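Putative enoyl-CoA hydratase/isomerase (Bordetella parapertussis, PDB 3ISA) probably acts on acyl-CoA thioesters as an enoyl-CoA hydratase/isomerase of the crotonase-like family, its exact reaction being unassigned. Local coordinates at residues T70-Q75 and G232-I237; F131-L136 and S158-A163. One frame throughout, in Å; residues are numbered along the deposited sequence. Where two conformers were deposited one is given.

Contact 1: residues T70-Q75 and G232-I237; sequences TDYETQ and GFKARI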
ATOM      1  N   THR D  70     -11.800 -10.273  36.924  1.00 24.28           N
ATOM      2  CA  THR D  70     -12.520 -11.129  37.883  1.00 26.09           C
ATOM      3  C   THR D  70     -12.684 -12.535  37.323  1.00 28.33           C
ATOM      4  O   THR D  70     -13.209 -12.709  36.222  1.00 31.56           O
ATOM      5  CB  THR D  70     -13.920 -10.555  38.206  1.00 27.89           C
ATOM      6  OG1 THR D  70     -13.794  -9.167  38.526  1.00 23.73           O
ATOM      7  CG2 THR D  70     -14.603 -11.309  39.387  1.00 30.61           C
ATOM      8  N   ASP D  71     -12.222 -13.534  38.070  1.00 32.19           N
ATOM      9  CA  ASP D  71     -12.344 -14.947  37.638  1.00 39.70           C
ATOM     10  C   ASP D  71     -11.668 -15.281  36.284  1.00 35.93           C
ATOM     11  O   ASP D  71     -12.097 -16.208  35.579  1.00 37.60           O
ATOM     12  CB  ASP D  71     -13.820 -15.420  37.640  1.00 43.23           C
ATOM     13  CG  ASP D  71     -14.521 -15.181  38.976  1.00 56.76           C
ATOM     14  OD1 ASP D  71     -13.987 -15.591  40.033  1.00 57.85           O
ATOM     15  OD2 ASP D  71     -15.624 -14.591  38.962  1.00 64.37           O
ATOM     16  N   TYR D  72     -10.614 -14.536  35.924  1.00 32.45           N
ATOM     17  CA  TYR D  72      -9.814 -14.887  34.746  1.00 28.15           C
ATOM     18  C   TYR D  72      -9.142 -16.254  34.956  1.00 26.14           C
ATOM     19  O   TYR D  72      -8.912 -16.995  33.985  1.00 24.11           O
ATOM     20  CB  TYR D  72      -8.783 -13.796  34.398  1.00 28.25           C
ATOM     21  CG  TYR D  72      -7.494 -13.896  35.174  1.00 35.02           C
ATOM     22  CD1 TYR D  72      -6.360 -14.498  34.613  1.00 25.80           C
ATOM     23  CD2 TYR D  72      -7.408 -13.414  36.480  1.00 30.77           C
ATOM     24  CE1 TYR D  72      -5.183 -14.612  35.332  1.00 32.27           C
ATOM     25  CE2 TYR D  72      -6.241 -13.522  37.204  1.00 33.50           C
ATOM     26  CZ  TYR D  72      -5.134 -14.114  36.623  1.00 30.45           C
ATOM     27  OH  TYR D  72      -3.989 -14.220  37.351  1.00 33.20           O
ATOM     28  N   GLU D  73      -8.846 -16.593  36.218  1.00 23.45           N
ATOM     29  CA  GLU D  73      -8.234 -17.890  36.554  1.00 31.86           C
ATOM     30  C   GLU D  73      -9.073 -19.104  36.139  1.00 24.50           C
ATOM     31  O   GLU D  73      -8.530 -20.151  35.801  1.00 30.55           O
ATOM     32  CB  GLU D  73      -7.894 -17.974  38.052  1.00 34.12           C
ATOM     33  CG  GLU D  73      -6.677 -17.143  38.462  1.00 42.45           C
ATOM     34  CD  GLU D  73      -5.344 -17.870  38.271  1.00 49.57           C
ATOM     35  OE1 GLU D  73      -5.103 -18.482  37.199  1.00 47.76           O
ATOM     36  OE2 GLU D  73      -4.520 -17.815  39.209  1.00 61.49           O
ATOM     37  N   THR D  74     -10.392 -18.951  36.156  1.00 27.23           N
ATOM     38  CA  THR D  74     -11.298 -20.031  35.780  1.00 33.08           C
ATOM     39  C   THR D  74     -11.699 -19.984  34.302  1.00 33.98           C
ATOM     40  O   THR D  74     -12.503 -20.802  33.842  1.00 35.65           O
ATOM     41  CB  THR D  74     -12.563 -20.052  36.678  1.00 35.97           C
ATOM     42  OG1 THR D  74     -13.241 -18.798  36.585  1.00 35.49           O
ATOM     43  CG2 THR D  74     -12.185 -20.316  38.126  1.00 41.58           C
ATOM     44  N   GLN D  75     -11.134 -19.038  33.555  1.00 29.65           N
ATOM     45  CA  GLN D  75     -11.372 -19.005  32.110  1.00 27.09           C
ATOM     46  C   GLN D  75     -10.150 -19.543  31.391  1.00 25.11           C
ATOM     47  O   GLN D  75      -9.030 -19.404  31.878  1.00 26.62           O
ATOM     48  CB  GLN D  75     -11.730 -17.599  31.648  1.00 31.17           C
ATOM     49  CG  GLN D  75     -13.073 -17.123  32.217  1.00 30.53           C
ATOM     50  CD  GLN D  75     -13.554 -15.836  31.603  1.00 39.75           C
ATOM     51  OE1 GLN D  75     -13.033 -15.394  30.584  1.00 28.04           O
ATOM     52  NE2 GLN D  75     -14.571 -15.224  32.214  1.00 36.25           N
ATOM     53  N   GLY D 232       1.196 -19.022  27.284  1.00 25.83           N
ATOM     54  CA  GLY D 232       1.540 -18.417  28.574  1.00 26.91           C
ATOM     55  C   GLY D 232       0.880 -17.076  28.865  1.00 27.47           C
ATOM     56  O   GLY D 232       1.301 -16.382  29.793  1.00 27.21           O
ATOM     57  N   PHE D 233      -0.158 -16.732  28.095  1.00 27.97           N
ATOM     58  CA  PHE D 233      -0.937 -15.472  28.246  1.00 27.94           C
ATOM     59  C   PHE D 233      -1.443 -15.278  29.667  1.00 25.92           C
ATOM     60  O   PHE D 233      -1.211 -14.231  30.294  1.00 25.26           O
ATOM     61  CB  PHE D 233      -2.112 -15.449  27.229  1.00 32.35           C
ATOM     62  CG  PHE D 233      -2.929 -14.157  27.212  1.00 32.30           C
ATOM     63  CD1 PHE D 233      -2.316 -12.909  27.186  1.00 32.40           C
ATOM     64  CD2 PHE D 233      -4.323 -14.211  27.164  1.00 36.76           C
ATOM     65  CE1 PHE D 233      -3.083 -11.712  27.142  1.00 31.68           C
ATOM     66  CE2 PHE D 233      -5.099 -13.032  27.123  1.00 35.82           C
ATOM     67  CZ  PHE D 233      -4.473 -11.784  27.112  1.00 28.21           C
ATOM     68  N   LYS D 234      -2.099 -16.315  30.170  1.00 23.27           N
ATOM     69  CA  LYS D 234      -2.676 -16.333  31.504  1.00 28.09           C
ATOM     70  C   LYS D 234      -1.633 -16.124  32.600  1.00 26.07           C
ATOM     71  O   LYS D 234      -1.872 -15.365  33.558  1.00 23.10           O
ATOM     72  CB  LYS D 234      -3.395 -17.658  31.714  1.00 32.37           C
ATOM     73  CG  LYS D 234      -4.741 -17.524  32.332  1.00 33.10           C
ATOM     74  CD  LYS D 234      -5.467 -18.841  32.312  1.00 39.64           C
ATOM     75  CE  LYS D 234      -6.189 -19.029  33.615  1.00 34.19           C
ATOM     76  NZ  LYS D 234      -7.041 -20.241  33.600  1.00 30.56           N
ATOM     77  N   ALA D 235      -0.484 -16.787  32.449  1.00 24.81           N
ATOM     78  CA  ALA D 235       0.633 -16.632  33.383  1.00 24.79           C
ATOM     79  C   ALA D 235       1.201 -15.212  33.365  1.00 25.72           C
ATOM     80  O   ALA D 235       1.538 -14.670  34.425  1.00 25.89           O
ATOM     81  CB  ALA D 235       1.733 -17.667  33.107  1.00 27.21           C
ATOM     82  N   ARG D 236       1.270 -14.600  32.174  1.00 23.44           N
ATOM     83  CA  ARG D 236       1.737 -13.212  32.023  1.00 23.24           C
ATOM     84  C   ARG D 236       0.794 -12.246  32.747  1.00 23.17           C
ATOM     85  O   ARG D 236       1.239 -11.302  33.435  1.00 20.97           O
ATOM     86  CB  ARG D 236       1.848 -12.816  30.535  1.00 23.00           C
ATOM     87  CG  ARG D 236       3.001 -13.483  29.767  1.00 36.64           C
ATOM     88  CD  ARG D 236       3.209 -12.862  28.379  1.00 30.06           C
ATOM     89  NE  ARG D 236       2.052 -12.977  27.468  1.00 34.10           N
ATOM     90  CZ  ARG D 236       1.801 -14.023  26.671  1.00 45.81           C
ATOM     91  NH1 ARG D 236       2.591 -15.093  26.675  1.00 30.58           N
ATOM     92  NH2 ARG D 236       0.734 -14.015  25.869  1.00 36.41           N
ATOM     93  N   ILE D 237      -0.506 -12.485  32.592  1.00 20.69           N
ATOM     94  CA  ILE D 237      -1.524 -11.725  33.325  1.00 22.90           C
ATOM     95  C   ILE D 237      -1.335 -11.864  34.857  1.00 19.04           C
ATOM     96  O   ILE D 237      -1.296 -10.857  35.583  1.00 22.52           O
ATOM     97  CB  ILE D 237      -2.957 -12.142  32.873  1.00 23.01           C
ATOM     98  CG1 ILE D 237      -3.205 -11.736  31.403  1.00 23.12           C
ATOM     99  CG2 ILE D 237      -4.018 -11.530  33.777  1.00 22.82           C
ATOM    100  CD1 ILE D 237      -4.506 -12.291  30.789  1.00 25.98           C
TER
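K234 reaches across from the first turn of its helix to the loop at Y72-Q75 and ends between two backbone oxygens. Its ammonium nitrogen NZ donates to E73 O at 2.7 Å and to Q75 O at 2.8 Å. The two bonds differ in approach: NZ stands well above the carbonyl plane of E73, 52° out of it, but is tilted only 29° from that of Q75. A bend at chi3 (139°) turns the end of the lysine into this position. One ammonium group thus grips two carbonyls of the turn before helix 77-95, a compact example of a single side chain joining a loop to a distant helix; the turn also has its own bond from Q75 N to Y72 O. E73 OE1 lies 4.5 Å from K234 NZ, near enough for some attraction between opposite charges, but E73 makes its salt bridge with R238. Nearer the backbone, K234 CG passes 4.1 Å from Y72 CD1, and K234 O lies at the edge of that ring. One turn on, I237 CG2, anti to its own backbone N, makes a CH-pi contact 4.0 Å from the ring centroid of Y72, closest to CE1; E73 CG lies over the opposite face. Around this pairing, L80 of helix 77-95 packs on Q75 and K234, while R238 and L241, farther along helix 233-241, touch Y72.

Contact 2: residues F131-L136 and S158-A163; sequences FRMPGL and SILGSA
A163 and L160, at the end of helix 153-161, meet the chain leaving strand 130-132 in a contact that is close-packed on its apolar side and looser where a water bridges the backbones. In the tight part, L160 meets two side chains with different atoms. Its CD2 lies 3.9 Å from M133 CE, the methyl being brought round by a bend at chi3 (-78°), and its CB lies 3.7 Å from L136 CD1, which also rests beside L160 O. A163 CB points at the loop and comes to 3.7 Å from P134 CA. This residue has positive phi and is the C-prime position of a Schellman motif, with A163 N bonded to L160 O and R164 N to I159 O.

The looser part is the water bridge: the water donates to M133 O at 2.6 Å and to L160 O at a longer 3.3 Å, with a weak bond from L136 N. At the partly exposed side the link is direct. R132 sends an extended chain to A163 O: NE donates at 2.8 Å (134° at the hydrogen), and NH2 adds a weak bond to the same oxygen. P134 CB sits over the centre of one face of the guanidinium, 3.7 Å above its plane. P134 also lies near a bound glycerol, probably from the crystallisation liquor, though such molecules often mark pockets. Many crotonase hydratases carry a glutamate just after the corresponding proline; here G135 probably occupies that position. The second subunit closes over part of the contact, its L200 on L136 and its A196 on S162. Within the chain, F147 of helix 144-151 touches both M133 and L160, V114 of helix 112-119 also packs on M133, and A165 and F166 of the neighbouring strand 165-167 touch R132 and M133 respectively.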
ATOM      1  N   PHE D 131      -5.484   8.155  33.160  1.00 23.58           N
ATOM      2  CA  PHE D 131      -5.509   7.137  32.122  1.00 19.90           C
ATOM      3  C   PHE D 131      -4.239   6.312  32.219  1.00 26.48           C
ATOM      4  O   PHE D 131      -3.158   6.860  32.441  1.00 30.41           O
ATOM      5  CB  PHE D 131      -5.548   7.766  30.709  1.00 23.84           C
ATOM      6  CG  PHE D 131      -6.649   8.779  30.490  1.00 25.72           C
ATOM      7  CD1 PHE D 131      -7.909   8.380  30.019  1.00 24.60           C
ATOM      8  CD2 PHE D 131      -6.419  10.145  30.721  1.00 27.98           C
ATOM      9  CE1 PHE D 131      -8.924   9.330  29.793  1.00 24.78           C
ATOM     10  CE2 PHE D 131      -7.423  11.090  30.513  1.00 26.78           C
ATOM     11  CZ  PHE D 131      -8.684  10.688  30.052  1.00 26.10           C
ATOM     12  N   ARG D 132      -4.361   5.007  32.017  1.00 22.17           N
ATOM     13  CA  ARG D 132      -3.197   4.132  31.875  1.00 23.24           C
ATOM     14  C   ARG D 132      -3.516   2.958  30.949  1.00 21.59           C
ATOM     15  O   ARG D 132      -4.573   2.343  31.076  1.00 21.42           O
ATOM     16  CB  ARG D 132      -2.772   3.609  33.254  1.00 21.03           C
ATOM     17  CG  ARG D 132      -1.392   2.953  33.267  1.00 21.82           C
ATOM     18  CD  ARG D 132      -1.018   2.338  34.631  1.00 24.34           C
ATOM     19  NE  ARG D 132       0.331   1.777  34.589  1.00 40.08           N
ATOM     20  CZ  ARG D 132       0.746   0.690  35.242  1.00 57.73           C
ATOM     21  NH1 ARG D 132      -0.079  -0.015  36.010  1.00 47.12           N
ATOM     22  NH2 ARG D 132       2.006   0.290  35.110  1.00 60.86           N
ATOM     23  N   MET D 133      -2.616   2.646  30.014  1.00 20.40           N
ATOM     24  CA  MET D 133      -2.741   1.440  29.185  1.00 21.89           C
ATOM     25  C   MET D 133      -1.521   0.562  29.471  1.00 24.62           C
ATOM     26  O   MET D 133      -0.474   0.740  28.837  1.00 25.51           O
ATOM     27  CB  MET D 133      -2.813   1.788  27.681  1.00 22.97           C
ATOM     28  CG  MET D 133      -4.143   2.449  27.173  1.00 23.67           C
ATOM     29  SD  MET D 133      -3.990   3.344  25.597  1.00 16.55           S
ATOM     30  CE  MET D 133      -3.208   4.843  26.189  1.00 21.55           C
ATOM     31  N   PRO D 134      -1.630  -0.349  30.462  1.00 24.79           N
ATOM     32  CA  PRO D 134      -0.503  -1.154  30.956  1.00 26.80           C
ATOM     33  C   PRO D 134      -0.324  -2.538  30.323  1.00 25.37           C
ATOM     34  O   PRO D 134       0.567  -3.272  30.739  1.00 22.18           O
ATOM     35  CB  PRO D 134      -0.838  -1.321  32.440  1.00 28.56           C
ATOM     36  CG  PRO D 134      -2.341  -1.362  32.463  1.00 28.12           C
ATOM     37  CD  PRO D 134      -2.856  -0.624  31.235  1.00 25.12           C
ATOM     38  N   GLY D 135      -1.142  -2.876  29.322  1.00 26.11           N
ATOM     39  CA  GLY D 135      -1.220  -4.242  28.790  1.00 24.18           C
ATOM     40  C   GLY D 135       0.047  -4.829  28.193  1.00 17.65           C
ATOM     41  O   GLY D 135       0.243  -6.060  28.220  1.00 18.44           O
ATOM     42  N   LEU D 136       0.910  -3.968  27.659  1.00 21.78           N
ATOM     43  CA  LEU D 136       2.214  -4.401  27.168  1.00 17.08           C
ATOM     44  C   LEU D 136       3.068  -5.068  28.263  1.00 20.67           C
ATOM     45  O   LEU D 136       3.904  -5.901  27.954  1.00 19.03           O
ATOM     46  CB  LEU D 136       2.977  -3.250  26.493  1.00 16.25           C
ATOM     47  CG  LEU D 136       2.369  -2.734  25.168  1.00 20.94           C
ATOM     48  CD1 LEU D 136       2.899  -1.348  24.837  1.00 25.06           C
ATOM     49  CD2 LEU D 136       2.673  -3.686  24.014  1.00 18.07           C
ATOM     50  N   SER D 158       6.691   6.836  24.466  1.00 25.27           N
ATOM     51  CA  SER D 158       6.895   7.313  25.839  0.50 29.42           C
ATOM     52  C   SER D 158       5.873   6.697  26.796  1.00 29.43           C
ATOM     53  O   SER D 158       6.231   6.126  27.834  1.00 30.07           O
ATOM     54  CB  SER D 158       6.803   8.838  25.891  0.50 28.27           C
ATOM     55  OG  SER D 158       6.986   9.324  27.213  0.50 34.92           O
ATOM     56  N   ILE D 159       4.597   6.785  26.430  1.00 20.59           N
ATOM     57  CA  ILE D 159       3.535   6.306  27.305  1.00 21.17           C
ATOM     58  C   ILE D 159       3.367   4.785  27.309  1.00 28.46           C
ATOM     59  O   ILE D 159       3.306   4.168  28.376  1.00 31.27           O
ATOM     60  CB  ILE D 159       2.200   7.043  27.017  1.00 19.29           C
ATOM     61  CG1 ILE D 159       2.363   8.533  27.351  1.00 21.73           C
ATOM     62  CG2 ILE D 159       1.032   6.401  27.777  1.00 20.41           C
ATOM     63  CD1 ILE D 159       1.323   9.433  26.676  1.00 28.06           C
ATOM     64  N   LEU D 160       3.279   4.183  26.128  1.00 25.99           N
ATOM     65  CA  LEU D 160       3.045   2.743  26.062  1.00 26.32           C
ATOM     66  C   LEU D 160       4.286   1.935  26.439  1.00 27.93           C
ATOM     67  O   LEU D 160       4.174   0.924  27.134  1.00 35.69           O
ATOM     68  CB  LEU D 160       2.527   2.336  24.679  1.00 27.12           C
ATOM     69  CG  LEU D 160       1.261   3.084  24.218  1.00 23.17           C
ATOM     70  CD1 LEU D 160       0.904   2.653  22.800  1.00 21.16           C
ATOM     71  CD2 LEU D 160       0.085   2.903  25.192  1.00 23.56           C
ATOM     72  N   GLY D 161       5.451   2.406  25.997  1.00 28.48           N
ATOM     73  CA  GLY D 161       6.751   1.743  26.239  1.00 35.32           C
ATOM     74  C   GLY D 161       7.112   1.475  27.691  1.00 37.16           C
ATOM     75  O   GLY D 161       7.808   0.496  27.989  1.00 42.25           O
ATOM     76  N   SER D 162       6.649   2.351  28.578  1.00 28.89           N
ATOM     77  CA  SER D 162       6.852   2.226  30.016  0.50 34.08           C
ATOM     78  C   SER D 162       5.545   1.893  30.719  1.00 38.37           C
ATOM     79  O   SER D 162       5.478   1.902  31.964  1.00 35.86           O
ATOM     80  CB  SER D 162       7.421   3.527  30.581  0.50 29.58           C
ATOM     81  OG  SER D 162       8.747   3.736  30.123  0.50 23.98           O
ATOM     82  N   ALA D 163       4.509   1.638  29.908  1.00 39.79           N
ATOM     83  CA  ALA D 163       3.147   1.310  30.352  1.00 40.38           C
ATOM     84  C   ALA D 163       2.702   2.175  31.514  1.00 36.61           C
ATOM     85  O   ALA D 163       2.245   1.658  32.526  1.00 42.39           O
ATOM     86  CB  ALA D 163       3.050  -0.172  30.711  1.00 43.52           C
TER
HETATM   87  O   HOH W   1       1.429  -0.687  27.904  1.00 36.12           O

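In the fold
The two contacts solve the same problem, holding a linker between regular elements against one end of a helix, in different settings. Contact 1 lies toward the periphery, about 22 Å from the chain centre, and joins the loop before helix 77-95 to the start of helix 233-241. Contact 2 is buried, about 15 Å from that centre, and joins the exit of a strand to the end of a helix close to the second subunit. A charged amine and an aromatic face dominate the first; aliphatic packing, an arginine and a water share the second. Their centres are 20 Å apart and their nearest atoms about 7 Å, with no touch between them, yet F138, just beyond L136, packs on F233 and I237.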